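Local coordinates for SidF, inhibitor of growth family, member 3 (Legionella pneumophila subsp. pneumophila, PDB 4FYF), which probably acts as a phosphoinositide phosphatase, removing phosphate from phosphatidylinositol phosphates, at residues R595-Y600 against D672-G677. The protein carries 1 engineered substitution. Residues are numbered along the deposited sequence; the frame is centred on the assembly and turned at random.
Sequences RLQHFY and DGLYTG. With HG (mercury (II) ion), chain E.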
loop_
_atom_site.group_PDB
_atom_site.type_symbol
_atom_site.label_atom_id
_atom_site.label_comp_id
_atom_site.label_asym_id
_atom_site.label_seq_id
_atom_site.Cartn_x
_atom_site.Cartn_y
_atom_site.Cartn_z
ATOM N N ARG A 595 19.120 15.123 11.041
ATOM C CA ARG A 595 20.001 14.063 11.462
ATOM C C ARG A 595 19.690 13.538 12.867
ATOM O O ARG A 595 19.702 12.325 13.069
ATOM C CB ARG A 595 21.478 14.489 11.347
ATOM C CG ARG A 595 22.101 14.208 9.986
ATOM C CD ARG A 595 23.615 14.431 9.988
ATOM N NE ARG A 595 23.954 15.848 9.848
ATOM C CZ ARG A 595 24.324 16.641 10.856
ATOM N NH1 ARG A 595 24.419 16.165 12.103
ATOM N NH2 ARG A 595 24.602 17.914 10.616
ATOM N N LEU A 596 19.429 14.424 13.826
ATOM C CA LEU A 596 19.183 13.969 15.188
ATOM C C LEU A 596 17.864 13.181 15.239
ATOM O O LEU A 596 17.820 12.023 15.706
ATOM C CB LEU A 596 19.185 15.137 16.166
ATOM C CG LEU A 596 20.527 15.847 16.559
ATOM C CD1 LEU A 596 21.798 15.039 16.361
ATOM C CD2 LEU A 596 20.694 17.157 15.836
ATOM N N GLN A 597 16.822 13.817 14.698
ATOM C CA GLN A 597 15.503 13.285 14.545
ATOM C C GLN A 597 15.473 11.862 13.946
ATOM O O GLN A 597 14.906 10.934 14.580
ATOM C CB GLN A 597 14.692 14.265 13.701
ATOM C CG GLN A 597 14.243 15.512 14.446
ATOM C CD GLN A 597 13.358 16.405 13.576
ATOM O OE1 GLN A 597 13.522 16.461 12.343
ATOM N NE2 GLN A 597 12.415 17.118 14.212
ATOM N N HIS A 598 16.101 11.703 12.759
ATOM C CA HIS A 598 16.275 10.394 12.085
ATOM C C HIS A 598 17.019 9.444 12.985
ATOM O O HIS A 598 16.632 8.294 13.126
ATOM C CB HIS A 598 16.945 10.500 10.683
ATOM C CG HIS A 598 17.712 9.232 10.247
ATOM N ND1 HIS A 598 17.194 8.314 9.383
ATOM C CD2 HIS A 598 18.991 8.747 10.610
ATOM C CE1 HIS A 598 18.093 7.295 9.205
ATOM N NE2 HIS A 598 19.173 7.549 9.969
ATOM N N PHE A 599 18.095 9.893 13.610
ATOM C CA PHE A 599 18.817 8.960 14.437
ATOM C C PHE A 599 17.972 8.422 15.621
ATOM O O PHE A 599 17.986 7.213 15.918
ATOM C CB PHE A 599 20.122 9.549 14.940
ATOM C CG PHE A 599 20.907 8.592 15.778
ATOM C CD1 PHE A 599 20.590 8.401 17.137
ATOM C CD2 PHE A 599 21.941 7.824 15.212
ATOM C CE1 PHE A 599 21.294 7.481 17.907
ATOM C CE2 PHE A 599 22.641 6.906 15.999
ATOM C CZ PHE A 599 22.319 6.733 17.343
ATOM N N TYR A 600 17.285 9.325 16.319
ATOM C CA TYR A 600 16.426 8.964 17.444
ATOM C C TYR A 600 15.217 8.122 16.979
ATOM O O TYR A 600 14.956 7.030 17.521
ATOM C CB TYR A 600 15.933 10.220 18.169
ATOM C CG TYR A 600 14.995 9.910 19.295
ATOM C CD1 TYR A 600 13.592 9.735 19.079
ATOM C CD2 TYR A 600 15.474 9.746 20.578
ATOM C CE1 TYR A 600 12.727 9.416 20.124
ATOM C CE2 TYR A 600 14.607 9.433 21.636
ATOM C CZ TYR A 600 13.249 9.275 21.414
ATOM O OH TYR A 600 12.458 8.973 22.503
ATOM N N ASP A 672 9.235 18.613 18.761
ATOM C CA ASP A 672 10.462 17.858 18.496
ATOM C C ASP A 672 10.611 17.257 17.112
ATOM O O ASP A 672 11.689 17.260 16.541
ATOM C CB ASP A 672 10.383 16.625 19.397
ATOM C CG ASP A 672 11.189 16.786 20.586
ATOM O OD1 ASP A 672 12.114 17.589 20.406
ATOM O OD2 ASP A 672 10.917 16.172 21.654
ATOM N N GLY A 673 9.524 16.644 16.625
ATOM C CA GLY A 673 9.600 15.715 15.510
ATOM C C GLY A 673 10.062 14.360 16.014
ATOM O O GLY A 673 10.511 13.538 15.252
ATOM N N LEU A 674 9.976 14.126 17.305
ATOM C CA LEU A 674 10.489 12.884 17.859
ATOM C C LEU A 674 9.351 11.944 18.300
ATOM O O LEU A 674 8.396 12.343 18.989
ATOM C CB LEU A 674 11.412 13.175 19.048
ATOM C CG LEU A 674 12.717 13.938 18.788
ATOM C CD1 LEU A 674 13.573 14.009 20.049
ATOM C CD2 LEU A 674 13.482 13.285 17.671
ATOM N N TYR A 675 9.463 10.690 17.919
ATOM C CA TYR A 675 8.406 9.729 18.196
ATOM C C TYR A 675 8.224 9.473 19.699
ATOM O O TYR A 675 9.187 9.253 20.396
ATOM C CB TYR A 675 8.728 8.448 17.440
ATOM C CG TYR A 675 7.883 7.278 17.789
ATOM C CD1 TYR A 675 6.580 7.147 17.258
ATOM C CD2 TYR A 675 8.377 6.263 18.617
ATOM C CE1 TYR A 675 5.825 6.047 17.552
ATOM C CE2 TYR A 675 7.600 5.166 18.913
ATOM C CZ TYR A 675 6.336 5.064 18.365
ATOM O OH TYR A 675 5.538 3.986 18.677
ATOM N N THR A 676 6.989 9.537 20.183
ATOM C CA THR A 676 6.652 9.205 21.564
ATOM C C THR A 676 5.734 8.002 21.649
ATOM O O THR A 676 5.474 7.526 22.746
ATOM C CB THR A 676 5.852 10.326 22.209
ATOM O OG1 THR A 676 4.607 10.459 21.505
ATOM C CG2 THR A 676 6.604 11.593 22.121
ATOM N N GLY A 677 5.178 7.552 20.522
ATOM C CA GLY A 677 4.187 6.478 20.543
ATOM C C GLY A 677 2.749 6.805 20.985
ATOM O O GLY A 677 1.888 5.937 20.955
HETATM HG HG HG E . 19.343 4.794 15.235
#
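Q597 reaches the loop with a single side-chain hydrogen bond, NE2 to the backbone O of D672, modelled at 2.4 Å, a length too short to be taken literally. With CG anti to its carbonyl carbon (chi1 -76°) and an extended chain beyond, the glutamine carries its amide clear of the helix to the loop. As modelled, the N-H points fairly straight at the oxygen, at 157°, a direction more credible than the length. G673 has positive phi and no side chain, and NE2 lies 3.4 Å from its CA. The example illustrates how an irregular segment can dock on a helix by combining side-chain amides that bind the loop's backbone with one inserted leucine. The insertion is L674. Its CD2 packs 3.7 Å from Q597 CA and 3.8 Å from Y600 CD1, so the methyl rests between positions about one helical turn apart. The leucine and tyrosine side chains cross at about a right angle, and L674 CD1 lies over one face of the tyrosine ring. The ring's edge is met by Y675 O, in plane and 3.6 Å from Y600 CE1. N601, just beyond Y600, binds the residues flanking L674 in sequence with two hydrogen bonds, ND2 to G673 O and OD1 from Y675 N, while D672 OD1 is hydrogen-bonded to S580 OG. Mercury, bound by F599 O at 2.9 Å and by C603 SG, lies over the F599 ring away from this contact. In the fold, the loop between helices 652-668 and 678-681 thus lies on helix 590-614. The long helix 522-584 touches L596 with I579, F599 with L575 and Y600 with L572, and Y675 touches A604 and Q608 of helix 590-614 and N663 and T667 of helix 652-668.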